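Copper-containing nitrite reductase (Hyphomicrobium denitrificans 1NES1, PDB 6TFO) probably catalyses the copper-dependent one-electron reduction of nitrite to nitric oxide, with cytochrome c as the likely electron donor. Local coordinates at residues C[150-155]-C[342-347]; C[290-295]-C[348-353]; C[368-373]-C[415-420]; C[406-411]-C[432-437]. One frame throughout, in Å; residues are numbered along the deposited sequence.

Contact 1: C[150-155]-C[342-347]; sequences RDPADL and HPLYAN
A buried loop-to-strand contact joins Asp151 and Pro152 to His342 and Leu344, where the chain running between strands 128-134 and 166-181 passes over the edge of the C-terminal cupredoxin domain. Its polar half is a histidine-carboxylate hydrogen bond: His342 ND1 donates to Asp151 OD2 over 2.8 Å, with an N-H...O angle of 149°. The oxygen lies close to the imidazole plane and accepts the hydrogen bond on its anti lone pair, while the carboxylate stands almost upright to the ring, the two planes 81° apart. Rotation about chi1 of Asp151 carries CG to the side away from its own backbone nitrogen (-166°), which brings OD2 to the ring edge. The other carboxylate oxygen, OD1, accepts from Ala153 N at 3.0 Å and forms an Asx turn, so both ends of the group are engaged. The imidazole is likewise held from two sides, since NE2 bonds to Asp147.

Pro152 makes the rest of the contact. Its CD lies 3.2 Å from His342 O, against the backbone. The apolar part is its CG, which packs 3.6 Å from Leu344 CD1. Leu338 of helix 337-341 touches both Pro152 and Leu344. Arg150 points away from this interface; its NH1 forms a salt bridge with Asp154 OD2 at 2.9 Å across the turn. The arrangement is a type I beta turn from Asp151 to Asp154, reinforced by an Asx turn and docked through its first two residues beside the outermost strand, 344-345, of a cupredoxin beta-sandwich.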
loop_
_atom_site.group_PDB
_atom_site.type_symbol
_atom_site.label_atom_id
_atom_site.label_comp_id
_atom_site.label_asym_id
_atom_site.label_seq_id
_atom_site.Cartn_x
_atom_site.Cartn_y
_atom_site.Cartn_z
ATOM N N ARG C 150 44.212 -1.496 3.314
ATOM C CA ARG C 150 45.546 -1.059 3.799
ATOM C C ARG C 150 45.977 -1.896 5.007
ATOM O O ARG C 150 45.268 -1.895 6.029
ATOM C CB ARG C 150 45.483 0.408 4.210
ATOM C CG ARG C 150 46.807 0.969 4.719
ATOM C CD ARG C 150 47.826 1.119 3.616
ATOM N NE ARG C 150 47.376 2.061 2.605
ATOM C CZ ARG C 150 47.954 2.222 1.427
ATOM N NH1 ARG C 150 49.006 1.494 1.105
ATOM N NH2 ARG C 150 47.470 3.092 0.562
ATOM N N ASP C 151 47.113 -2.580 4.926
ATOM C CA ASP C 151 47.675 -3.254 6.121
ATOM C C ASP C 151 47.935 -2.161 7.155
ATOM O O ASP C 151 48.416 -1.086 6.802
ATOM C CB ASP C 151 48.917 -4.078 5.784
ATOM C CG ASP C 151 49.257 -5.012 6.926
ATOM O OD1 ASP C 151 49.885 -4.544 7.906
ATOM O OD2 ASP C 151 48.803 -6.174 6.872
ATOM N N PRO C 152 47.601 -2.356 8.450
ATOM C CA PRO C 152 47.821 -1.305 9.449
ATOM C C PRO C 152 49.313 -1.060 9.764
ATOM O O PRO C 152 49.636 -0.037 10.323
ATOM C CB PRO C 152 47.030 -1.828 10.655
ATOM C CG PRO C 152 47.107 -3.331 10.515
ATOM C CD PRO C 152 47.021 -3.575 9.025
ATOM N N ALA C 153 50.184 -1.986 9.365
ATOM C CA ALA C 153 51.657 -1.898 9.492
ATOM C C ALA C 153 52.261 -1.228 8.258
ATOM O O ALA C 153 53.436 -0.964 8.281
ATOM C CB ALA C 153 52.235 -3.276 9.708
ATOM N N ASP C 154 51.477 -0.945 7.225
ATOM C CA ASP C 154 51.969 -0.332 5.961
ATOM C C ASP C 154 52.006 1.192 6.138
ATOM O O ASP C 154 51.081 1.886 5.632
ATOM C CB ASP C 154 51.111 -0.790 4.779
ATOM C CG ASP C 154 51.508 -0.210 3.433
ATOM O OD1 ASP C 154 52.573 0.443 3.345
ATOM O OD2 ASP C 154 50.731 -0.401 2.485
ATOM N N LEU C 155 53.043 1.692 6.828
ATOM C CA LEU C 155 53.390 3.138 6.913
ATOM C C LEU C 155 54.902 3.306 7.069
ATOM O O LEU C 155 55.580 2.416 7.580
ATOM C CB LEU C 155 52.639 3.797 8.078
ATOM C CG LEU C 155 53.147 3.500 9.489
ATOM C CD1 LEU C 155 52.490 4.436 10.497
ATOM C CD2 LEU C 155 52.930 2.036 9.876
ATOM N N HIS C 342 44.137 -8.470 7.472
ATOM C CA HIS C 342 45.335 -7.685 7.880
ATOM C C HIS C 342 45.241 -7.273 9.345
ATOM O O HIS C 342 45.178 -6.082 9.656
ATOM C CB HIS C 342 45.477 -6.440 6.991
ATOM C CG HIS C 342 45.631 -6.710 5.532
ATOM N ND1 HIS C 342 46.857 -6.866 4.945
ATOM C CD2 HIS C 342 44.725 -6.798 4.534
ATOM C CE1 HIS C 342 46.704 -7.062 3.653
ATOM N NE2 HIS C 342 45.406 -7.011 3.377
ATOM N N PRO C 343 45.234 -8.213 10.310
ATOM C CA PRO C 343 45.180 -7.837 11.722
ATOM C C PRO C 343 46.501 -7.195 12.178
ATOM O O PRO C 343 47.479 -7.237 11.420
ATOM C CB PRO C 343 44.859 -9.147 12.463
ATOM C CG PRO C 343 45.329 -10.228 11.520
ATOM C CD PRO C 343 45.248 -9.661 10.111
ATOM N N LEU C 344 46.474 -6.592 13.373
ATOM C CA LEU C 344 47.640 -5.979 14.059
ATOM C C LEU C 344 48.327 -7.078 14.884
ATOM O O LEU C 344 47.610 -7.868 15.560
ATOM C CB LEU C 344 47.177 -4.826 14.957
ATOM C CG LEU C 344 46.679 -3.565 14.246
ATOM C CD1 LEU C 344 45.306 -3.773 13.624
ATOM C CD2 LEU C 344 46.620 -2.399 15.206
ATOM N N TYR C 345 49.667 -7.118 14.820
ATOM C CA TYR C 345 50.551 -8.034 15.587
ATOM C C TYR C 345 51.559 -7.210 16.391
ATOM O O TYR C 345 52.130 -6.237 15.867
ATOM C CB TYR C 345 51.245 -9.018 14.642
ATOM C CG TYR C 345 50.289 -9.942 13.930
ATOM C CD1 TYR C 345 49.726 -11.035 14.584
ATOM C CD2 TYR C 345 49.917 -9.703 12.611
ATOM C CE1 TYR C 345 48.833 -11.879 13.939
ATOM C CE2 TYR C 345 49.021 -10.534 11.955
ATOM C CZ TYR C 345 48.478 -11.622 12.619
ATOM O OH TYR C 345 47.606 -12.430 11.957
ATOM N N ALA C 346 51.761 -7.581 17.652
ATOM C CA ALA C 346 52.727 -6.923 18.560
ATOM C C ALA C 346 53.189 -7.914 19.640
ATOM O O ALA C 346 52.595 -9.004 19.739
ATOM C CB ALA C 346 52.112 -5.676 19.149
ATOM N N ASN C 347 54.206 -7.525 20.416
ATOM C CA ASN C 347 54.838 -8.358 21.468
ATOM C C ASN C 347 54.663 -7.708 22.845
ATOM O O ASN C 347 54.744 -6.449 22.944
ATOM C CB ASN C 347 56.302 -8.607 21.125
ATOM C CG ASN C 347 56.434 -9.334 19.808
ATOM O OD1 ASN C 347 55.889 -10.420 19.627
ATOM N ND2 ASN C 347 57.115 -8.707 18.870
#

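Contact 2: C[290-295]-C[348-353]; sequences QVDREF and VGETVR
Strands 293-295 and 351-353 run parallel, their axes 4.7 Å apart at closest approach and their directions 24° apart, as neighbours in one sheet of the C-terminal cupredoxin beta-sandwich. Arg293 pairs with Val352 and Glu294 with Arg353. The ladder runs from Arg293 N to Thr351 O, from Arg353 N to Arg293 O and from Phe295 N to Arg353 O.

Just before the ladder, Asp292 and Thr351 interlock: Thr351 N donates to Asp292 OD2 at 2.8 Å, and Asp292 N to Thr351 OG1 at 3.1 Å. Arg293 then reaches Glu350 with a side-on, two-nitrogen grip, NE to OE2 at 3.0 Å and NH1 to OE1 at 2.7 Å. Both carboxylate oxygens are met on their syn sides, although the two planes are turned 41° from one another; a bend at chi3 of Arg293 (-64°) swings the guanidinium round to the carboxylate. Glu350 OE2 also accepts from Asn347 N. Without the carboxylate, as with an alanine at Glu350, the Arg293 guanidinium is likely to lose its countercharge and become free to turn, and the backbone N of Asn347 to lose this acceptor.

On the sheet face that carries Val352, the ring edge of Phe295 meets Val352 CG1. On the opposite face, Glu294 and Arg353 lie side by side, and here one oxygen, OE2, takes both NE and NH1, while OE1 forms a salt bridge with Arg201. Arg353 NH2 reaches the carbonyl of Pro289. Val291 CG1 rests over one face of the Arg353 guanidinium, off-centre toward its rim, 3.4 Å from NH1.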
loop_
_atom_site.group_PDB
_atom_site.type_symbol
_atom_site.label_atom_id
_atom_site.label_comp_id
_atom_site.label_asym_id
_atom_site.label_seq_id
_atom_site.Cartn_x
_atom_site.Cartn_y
_atom_site.Cartn_z
ATOM N N GLN C 290 59.803 8.298 20.967
ATOM C CA GLN C 290 60.213 6.974 20.437
ATOM C C GLN C 290 59.239 5.959 21.019
ATOM O O GLN C 290 58.911 6.044 22.179
ATOM C CB GLN C 290 61.658 6.618 20.773
ATOM C CG GLN C 290 62.029 5.221 20.294
ATOM C CD GLN C 290 63.388 4.758 20.760
ATOM O OE1 GLN C 290 63.600 3.585 21.080
ATOM N NE2 GLN C 290 64.331 5.685 20.797
ATOM N N VAL C 291 58.823 5.008 20.205
ATOM C CA VAL C 291 57.895 3.923 20.601
ATOM C C VAL C 291 58.327 2.663 19.838
ATOM O O VAL C 291 59.001 2.796 18.806
ATOM C CB VAL C 291 56.475 4.427 20.282
ATOM C CG1 VAL C 291 56.079 4.174 18.835
ATOM C CG2 VAL C 291 55.443 3.842 21.227
ATOM N N ASP C 292 57.992 1.476 20.333
ATOM C CA ASP C 292 58.462 0.204 19.721
ATOM C C ASP C 292 57.750 -0.035 18.384
ATOM O O ASP C 292 58.451 -0.354 17.404
ATOM C CB ASP C 292 58.291 -0.960 20.692
ATOM C CG ASP C 292 59.063 -0.707 21.961
ATOM O OD1 ASP C 292 60.201 -0.218 21.855
ATOM O OD2 ASP C 292 58.514 -0.970 23.034
ATOM N N ARG C 293 56.424 0.132 18.319
ATOM C CA ARG C 293 55.659 -0.249 17.103
ATOM C C ARG C 293 54.545 0.755 16.806
ATOM O O ARG C 293 53.819 1.184 17.748
ATOM C CB ARG C 293 55.106 -1.664 17.241
ATOM C CG ARG C 293 54.854 -2.300 15.887
ATOM C CD ARG C 293 54.245 -3.659 16.077
ATOM N NE ARG C 293 55.139 -4.575 16.752
ATOM C CZ ARG C 293 56.139 -5.231 16.185
ATOM N NH1 ARG C 293 56.869 -6.063 16.907
ATOM N NH2 ARG C 293 56.414 -5.064 14.910
ATOM N N GLU C 294 54.412 1.076 15.515
ATOM C CA GLU C 294 53.413 2.026 14.977
ATOM C C GLU C 294 52.390 1.324 14.071
ATOM O O GLU C 294 52.760 0.355 13.354
ATOM C CB GLU C 294 54.147 3.096 14.188
ATOM C CG GLU C 294 55.104 3.911 15.016
ATOM C CD GLU C 294 55.586 5.134 14.260
ATOM O OE1 GLU C 294 56.122 4.958 13.134
ATOM O OE2 GLU C 294 55.375 6.258 14.776
ATOM N N PHE C 295 51.160 1.841 14.067
ATOM C CA PHE C 295 50.023 1.310 13.274
ATOM C C PHE C 295 49.212 2.461 12.671
ATOM O O PHE C 295 49.091 3.543 13.300
ATOM C CB PHE C 295 49.127 0.437 14.145
ATOM C CG PHE C 295 49.748 -0.857 14.586
ATOM C CD1 PHE C 295 50.088 -1.822 13.656
ATOM C CD2 PHE C 295 49.972 -1.124 15.927
ATOM C CE1 PHE C 295 50.642 -3.032 14.056
ATOM C CE2 PHE C 295 50.523 -2.337 16.327
ATOM C CZ PHE C 295 50.846 -3.291 15.390
ATOM N N VAL C 348 54.437 -8.543 23.867
ATOM C CA VAL C 348 54.378 -8.105 25.292
ATOM C C VAL C 348 55.604 -7.231 25.574
ATOM O O VAL C 348 56.683 -7.556 25.062
ATOM C CB VAL C 348 54.303 -9.311 26.246
ATOM C CG1 VAL C 348 54.399 -8.870 27.705
ATOM C CG2 VAL C 348 53.022 -10.114 26.020
ATOM N N GLY C 349 55.435 -6.148 26.334
ATOM C CA GLY C 349 56.528 -5.238 26.716
ATOM C C GLY C 349 56.657 -4.061 25.765
ATOM O O GLY C 349 57.275 -3.043 26.178
ATOM N N GLU C 350 56.112 -4.163 24.545
ATOM C CA GLU C 350 56.271 -3.081 23.536
ATOM C C GLU C 350 55.323 -1.928 23.865
ATOM O O GLU C 350 54.170 -2.191 24.281
ATOM C CB GLU C 350 55.981 -3.575 22.128
ATOM C CG GLU C 350 57.018 -4.518 21.576
ATOM C CD GLU C 350 56.670 -4.994 20.183
ATOM O OE1 GLU C 350 57.526 -5.555 19.510
ATOM O OE2 GLU C 350 55.526 -4.781 19.770
ATOM N N THR C 351 55.803 -0.697 23.706
ATOM C CA THR C 351 54.950 0.506 23.577
ATOM C C THR C 351 54.477 0.574 22.124
ATOM O O THR C 351 55.325 0.478 21.218
ATOM C CB THR C 351 55.681 1.783 23.996
ATOM O OG1 THR C 351 56.854 1.789 23.182
ATOM C CG2 THR C 351 55.996 1.831 25.476
ATOM N N VAL C 352 53.167 0.705 21.935
ATOM C CA VAL C 352 52.481 0.702 20.620
ATOM C C VAL C 352 51.882 2.093 20.407
ATOM O O VAL C 352 51.279 2.639 21.373
ATOM C CB VAL C 352 51.398 -0.388 20.594
ATOM C CG1 VAL C 352 50.524 -0.266 19.354
ATOM C CG2 VAL C 352 52.018 -1.768 20.705
ATOM N N ARG C 353 52.072 2.658 19.217
ATOM C CA ARG C 353 51.369 3.896 18.800
ATOM C C ARG C 353 50.398 3.548 17.662
ATOM O O ARG C 353 50.837 2.933 16.668
ATOM C CB ARG C 353 52.334 5.003 18.361
ATOM C CG ARG C 353 51.621 6.132 17.630
ATOM C CD ARG C 353 52.396 7.419 17.570
ATOM N NE ARG C 353 53.762 7.160 17.188
ATOM C CZ ARG C 353 54.832 7.523 17.878
ATOM N NH1 ARG C 353 56.028 7.217 17.418
ATOM N NH2 ARG C 353 54.719 8.211 18.999
#

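Contact 3: C[368-373]-C[415-420]; sequences HVIGEI and VLVDHA. With CU (copper (II) ion), chain E.
Backbone hydrogen bonds pair strands 368-370 and 415-418 antiparallel. His368 and Val417 form a hydrogen-bonded pair, with Val417 N to His368 O at 3.0 Å and His368 N to Val417 O at 3.1 Å; Val369-Leu416 is the non-hydrogen-bonded pair between it and Ile370-Val415. A type II turn, Val369 to Glu372, leads the chain out of the strand.

Apolar contacts flank the ladder. Ile370 CD1 packs 3.8 Å from Val417 CG1, while Val369 and Leu416 lie side by side on the other face.

The aromatic contact is T-shaped: the edge of His419 points at the face of His368, planes at 82° and CD2 atoms 3.7 Å apart. With CG anti to the backbone N (chi1 171°), His368 brings NE2 to 3.7 Å from the copper, too far for a ligand, while ND1 bonds to the carbonyl of Gln392. That carbonyl is likely to lose its donor, and the His419 edge its flat partner, if a leucine replaces His368.

Metal binding completes the site. His419 NE2 holds copper at 2.1 Å, and His227 and His262 of the second subunit supply the other two protein ligands. Three histidines shared between subunits are characteristic of the type 2 copper catalytic site of trimeric nitrite reductases.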
loop_
_atom_site.group_PDB
_atom_site.type_symbol
_atom_site.label_atom_id
_atom_site.label_comp_id
_atom_site.label_asym_id
_atom_site.label_seq_id
_atom_site.Cartn_x
_atom_site.Cartn_y
_atom_site.Cartn_z
ATOM N N HIS C 368 38.381 3.099 21.034
ATOM C CA HIS C 368 38.647 2.355 22.288
ATOM C C HIS C 368 39.284 1.020 21.933
ATOM O O HIS C 368 38.959 0.468 20.875
ATOM C CB HIS C 368 37.355 2.157 23.074
ATOM C CG HIS C 368 37.493 1.238 24.239
ATOM N ND1 HIS C 368 37.906 1.672 25.490
ATOM C CD2 HIS C 368 37.232 -0.080 24.363
ATOM C CE1 HIS C 368 37.901 0.654 26.326
ATOM N NE2 HIS C 368 37.486 -0.424 25.663
ATOM N N VAL C 369 40.190 0.546 22.768
ATOM C CA VAL C 369 40.827 -0.785 22.585
ATOM C C VAL C 369 40.437 -1.599 23.799
ATOM O O VAL C 369 40.877 -1.229 24.892
ATOM C CB VAL C 369 42.351 -0.688 22.436
ATOM C CG1 VAL C 369 42.990 -2.063 22.475
ATOM C CG2 VAL C 369 42.729 0.066 21.169
ATOM N N ILE C 370 39.602 -2.611 23.597
ATOM C CA ILE C 370 39.076 -3.457 24.701
ATOM C C ILE C 370 40.279 -4.162 25.332
ATOM O O ILE C 370 41.081 -4.749 24.558
ATOM C CB ILE C 370 37.981 -4.424 24.193
ATOM C CG1 ILE C 370 36.878 -3.684 23.424
ATOM C CG2 ILE C 370 37.399 -5.215 25.349
ATOM C CD1 ILE C 370 35.744 -4.571 22.950
ATOM N N GLY C 371 40.447 -4.026 26.654
ATOM C CA GLY C 371 41.530 -4.686 27.426
ATOM C C GLY C 371 42.764 -3.817 27.626
ATOM O O GLY C 371 43.693 -4.264 28.325
ATOM N N GLU C 372 42.775 -2.609 27.061
ATOM C CA GLU C 372 43.879 -1.624 27.220
ATOM C C GLU C 372 43.317 -0.250 27.603
ATOM O O GLU C 372 42.078 -0.027 27.504
ATOM C CB GLU C 372 44.723 -1.522 25.947
ATOM C CG GLU C 372 45.966 -2.409 25.965
ATOM C CD GLU C 372 47.018 -2.052 26.999
ATOM O OE1 GLU C 372 47.874 -2.927 27.290
ATOM O OE2 GLU C 372 46.989 -0.896 27.498
ATOM N N ILE C 373 44.220 0.605 28.100
ATOM C CA ILE C 373 43.986 2.026 28.466
ATOM C C ILE C 373 45.030 2.832 27.714
ATOM O O ILE C 373 46.155 2.341 27.574
ATOM C CB ILE C 373 44.070 2.240 29.981
ATOM C CG1 ILE C 373 43.303 1.136 30.722
ATOM C CG2 ILE C 373 43.591 3.645 30.341
ATOM C CD1 ILE C 373 43.289 1.239 32.232
ATOM N N VAL C 415 41.037 -5.593 21.193
ATOM C CA VAL C 415 39.998 -5.363 20.154
ATOM C C VAL C 415 39.753 -3.871 19.986
ATOM O O VAL C 415 39.237 -3.265 20.926
ATOM C CB VAL C 415 38.696 -6.106 20.487
ATOM C CG1 VAL C 415 37.642 -5.864 19.423
ATOM C CG2 VAL C 415 38.944 -7.596 20.652
ATOM N N LEU C 416 40.057 -3.354 18.792
ATOM C CA LEU C 416 39.748 -1.968 18.357
ATOM C C LEU C 416 38.253 -1.865 18.028
ATOM O O LEU C 416 37.773 -2.682 17.226
ATOM C CB LEU C 416 40.571 -1.639 17.106
ATOM C CG LEU C 416 42.065 -1.367 17.292
ATOM C CD1 LEU C 416 42.816 -2.634 17.697
ATOM C CD2 LEU C 416 42.646 -0.802 16.002
ATOM N N VAL C 417 37.554 -0.882 18.600
ATOM C CA VAL C 417 36.099 -0.641 18.370
ATOM C C VAL C 417 35.827 0.861 18.306
ATOM O O VAL C 417 36.605 1.651 18.896
ATOM C CB VAL C 417 35.218 -1.282 19.462
ATOM C CG1 VAL C 417 35.472 -2.780 19.583
ATOM C CG2 VAL C 417 35.371 -0.592 20.814
ATOM N N ASP C 418 34.739 1.227 17.628
ATOM C CA ASP C 418 33.974 2.473 17.899
ATOM C C ASP C 418 32.984 2.084 18.995
ATOM O O ASP C 418 32.293 1.102 18.803
ATOM C CB ASP C 418 33.348 2.973 16.607
ATOM C CG ASP C 418 32.579 4.266 16.715
ATOM O OD1 ASP C 418 32.194 4.630 17.864
ATOM O OD2 ASP C 418 32.371 4.899 15.639
ATOM N N HIS C 419 33.003 2.733 20.153
ATOM C CA HIS C 419 32.253 2.261 21.350
ATOM C C HIS C 419 30.769 2.633 21.212
ATOM O O HIS C 419 30.021 2.428 22.195
ATOM C CB HIS C 419 32.882 2.787 22.658
ATOM C CG HIS C 419 32.792 1.811 23.782
ATOM N ND1 HIS C 419 31.606 1.532 24.419
ATOM C CD2 HIS C 419 33.728 1.027 24.361
ATOM C CE1 HIS C 419 31.822 0.623 25.349
ATOM N NE2 HIS C 419 33.113 0.290 25.335
ATOM N N ALA C 420 30.365 3.211 20.077
ATOM C CA ALA C 420 28.956 3.170 19.616
ATOM C C ALA C 420 28.743 1.762 19.044
ATOM O O ALA C 420 28.909 1.573 17.833
ATOM C CB ALA C 420 28.662 4.264 18.611
HETATM CU CU CU E . 34.014 -1.341 26.340
#

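Contact 4: C[406-411]-C[432-437]; sequences FKLDRG and LNVDGP
Between the two sheets of the C-terminal cupredoxin beta-sandwich, where strand 400-407 leaves one sheet and strand 430-434 ends in the other, segments 406-411 and 432-437 meet, with Phe406, Leu408 and Gly411 set against Leu432, Val434 and Gly436. No hydrogen bond crosses between the two segments; apolar side chains and close backbone packing join them. Phe406 and Leu432 approach from opposite directions, and Leu432 CD2 lies at the edge of the phenyl ring, 3.9 Å from CZ. The ring reaches this position because chi1 of Phe406 is 51°, placing CG between the backbone nitrogen and the carbonyl carbon. Leu408 CD2 lies at the same ring's edge, while its other methyl, CD1, packs 3.7 Å from Val434 CG2.

These residues fill the space between the sheets of the sandwich, and the loop after Lys407 carries the chain across to strand 412-418. An inverse gamma turn centred on Leu408 begins that crossing. Tyr414 packs against Leu408, Leu432 and Val434.

Farther along, Gly411 CA comes within 3.3 Å of Val434 O and 4.2 Å of Gly436 CA, so close that a side chain at Gly411 would run into Gly436. Arg410 folds back on its own neighbour, NE and NH2 both donating to Gly411 O, at 3.0 and 3.1 Å. NE meets that oxygen in the carbonyl plane on a lone pair, whereas NH2 comes from above the plane. The guanidinium also forms a salt bridge with Asp440 through NH1, and NH2 bonds to the carbonyl of Lys438.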
loop_
_atom_site.group_PDB
_atom_site.type_symbol
_atom_site.label_atom_id
_atom_site.label_comp_id
_atom_site.label_asym_id
_atom_site.label_seq_id
_atom_site.Cartn_x
_atom_site.Cartn_y
_atom_site.Cartn_z
ATOM N N PHE C 406 50.186 3.089 24.199
ATOM C CA PHE C 406 50.056 2.308 25.445
ATOM C C PHE C 406 51.168 1.261 25.437
ATOM O O PHE C 406 51.725 0.960 24.348
ATOM C CB PHE C 406 48.652 1.716 25.541
ATOM C CG PHE C 406 48.226 0.974 24.299
ATOM C CD1 PHE C 406 47.629 1.646 23.246
ATOM C CD2 PHE C 406 48.452 -0.387 24.178
ATOM C CE1 PHE C 406 47.258 0.969 22.099
ATOM C CE2 PHE C 406 48.098 -1.061 23.022
ATOM C CZ PHE C 406 47.497 -0.380 21.988
ATOM N N LYS C 407 51.519 0.761 26.621
ATOM C CA LYS C 407 52.489 -0.350 26.776
ATOM C C LYS C 407 51.682 -1.627 26.889
ATOM O O LYS C 407 50.716 -1.663 27.680
ATOM C CB LYS C 407 53.417 -0.212 27.992
ATOM C CG LYS C 407 54.705 -1.021 27.879
ATOM C CD LYS C 407 55.430 -1.271 29.167
ATOM C CE LYS C 407 56.836 -1.783 28.935
ATOM N NZ LYS C 407 57.719 -1.519 30.096
ATOM N N LEU C 408 52.076 -2.616 26.097
ATOM C CA LEU C 408 51.538 -3.983 26.201
ATOM C C LEU C 408 52.203 -4.624 27.409
ATOM O O LEU C 408 53.290 -5.192 27.263
ATOM C CB LEU C 408 51.822 -4.716 24.892
ATOM C CG LEU C 408 51.043 -4.170 23.699
ATOM C CD1 LEU C 408 51.472 -4.867 22.418
ATOM C CD2 LEU C 408 49.546 -4.314 23.944
ATOM N N ASP C 409 51.572 -4.476 28.565
ATOM C CA ASP C 409 52.069 -5.038 29.843
ATOM C C ASP C 409 51.987 -6.563 29.734
ATOM O O ASP C 409 52.848 -7.236 30.309
ATOM C CB ASP C 409 51.286 -4.515 31.056
ATOM C CG ASP C 409 50.881 -3.052 30.948
ATOM O OD1 ASP C 409 49.834 -2.765 30.318
ATOM O OD2 ASP C 409 51.628 -2.214 31.466
ATOM N N ARG C 410 50.983 -7.084 29.026
ATOM C CA ARG C 410 50.699 -8.541 29.004
ATOM C C ARG C 410 49.974 -8.924 27.709
ATOM O O ARG C 410 49.579 -8.022 26.942
ATOM C CB ARG C 410 49.882 -8.927 30.241
ATOM C CG ARG C 410 48.581 -8.149 30.411
ATOM C CD ARG C 410 47.536 -9.061 31.013
ATOM N NE ARG C 410 47.304 -10.200 30.134
ATOM C CZ ARG C 410 46.813 -11.379 30.512
ATOM N NH1 ARG C 410 46.494 -11.616 31.778
ATOM N NH2 ARG C 410 46.644 -12.326 29.601
ATOM N N GLY C 411 49.815 -10.226 27.491
ATOM C CA GLY C 411 49.332 -10.802 26.226
ATOM C C GLY C 411 47.819 -10.760 26.134
ATOM O O GLY C 411 47.152 -10.456 27.159
ATOM N N LEU C 432 44.183 -6.606 17.633
ATOM C CA LEU C 432 45.626 -6.486 17.965
ATOM C C LEU C 432 46.014 -7.767 18.701
ATOM O O LEU C 432 45.597 -7.923 19.892
ATOM C CB LEU C 432 45.849 -5.244 18.832
ATOM C CG LEU C 432 47.232 -5.106 19.466
ATOM C CD1 LEU C 432 48.339 -5.222 18.428
ATOM C CD2 LEU C 432 47.333 -3.779 20.187
ATOM N N ASN C 433 46.729 -8.651 17.996
ATOM C CA ASN C 433 47.116 -9.995 18.483
ATOM C C ASN C 433 48.490 -9.887 19.157
ATOM O O ASN C 433 49.430 -9.357 18.517
ATOM C CB ASN C 433 47.076 -11.010 17.344
ATOM C CG ASN C 433 45.692 -11.129 16.737
ATOM O OD1 ASN C 433 44.717 -11.343 17.446
ATOM N ND2 ASN C 433 45.591 -10.989 15.426
ATOM N N VAL C 434 48.576 -10.329 20.414
ATOM C CA VAL C 434 49.778 -10.225 21.286
ATOM C C VAL C 434 49.897 -11.538 22.074
ATOM O O VAL C 434 49.164 -11.687 23.078
ATOM C CB VAL C 434 49.659 -9.019 22.236
ATOM C CG1 VAL C 434 50.941 -8.788 23.025
ATOM C CG2 VAL C 434 49.263 -7.746 21.506
ATOM N N ASP C 435 50.766 -12.472 21.657
ATOM C CA ASP C 435 50.884 -13.787 22.355
ATOM C C ASP C 435 51.617 -13.582 23.696
ATOM O O ASP C 435 52.525 -12.708 23.823
ATOM C CB ASP C 435 51.442 -14.909 21.475
ATOM C CG ASP C 435 52.883 -14.721 21.063
ATOM O OD1 ASP C 435 53.291 -13.557 20.890
ATOM O OD2 ASP C 435 53.580 -15.738 20.920
ATOM N N GLY C 436 51.180 -14.357 24.690
ATOM C CA GLY C 436 51.614 -14.305 26.103
ATOM C C GLY C 436 50.704 -15.197 26.937
ATOM O O GLY C 436 49.672 -15.633 26.446
ATOM N N PRO C 437 51.029 -15.521 28.205
ATOM C CA PRO C 437 50.222 -16.487 28.961
ATOM C C PRO C 437 48.784 -15.979 29.178
ATOM O O PRO C 437 48.588 -14.769 29.127
ATOM C CB PRO C 437 50.994 -16.643 30.284
ATOM C CG PRO C 437 51.805 -15.359 30.410
ATOM C CD PRO C 437 52.146 -14.962 28.985
#

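In the fold
From the N terminus, contact 1 closes the longest loop, bringing the linker after strand 128-134 to strand 344-345. Contact 2 opens within that loop at 290-295 and closes just beyond it at 348-353, so the two cross, and Leu344 packs on Phe295 where they touch. Contacts 3 and 4 follow in series and cross each other: 406-411 falls between the segments of contact 3, and 432-437 lies past both. Contacts 1, 3 and 4 reach one sheet of the C-terminal sandwich, contacts 2 and 4 the other, so contact 4 bridges the pair. Contacts 3 and 4 also face the second subunit.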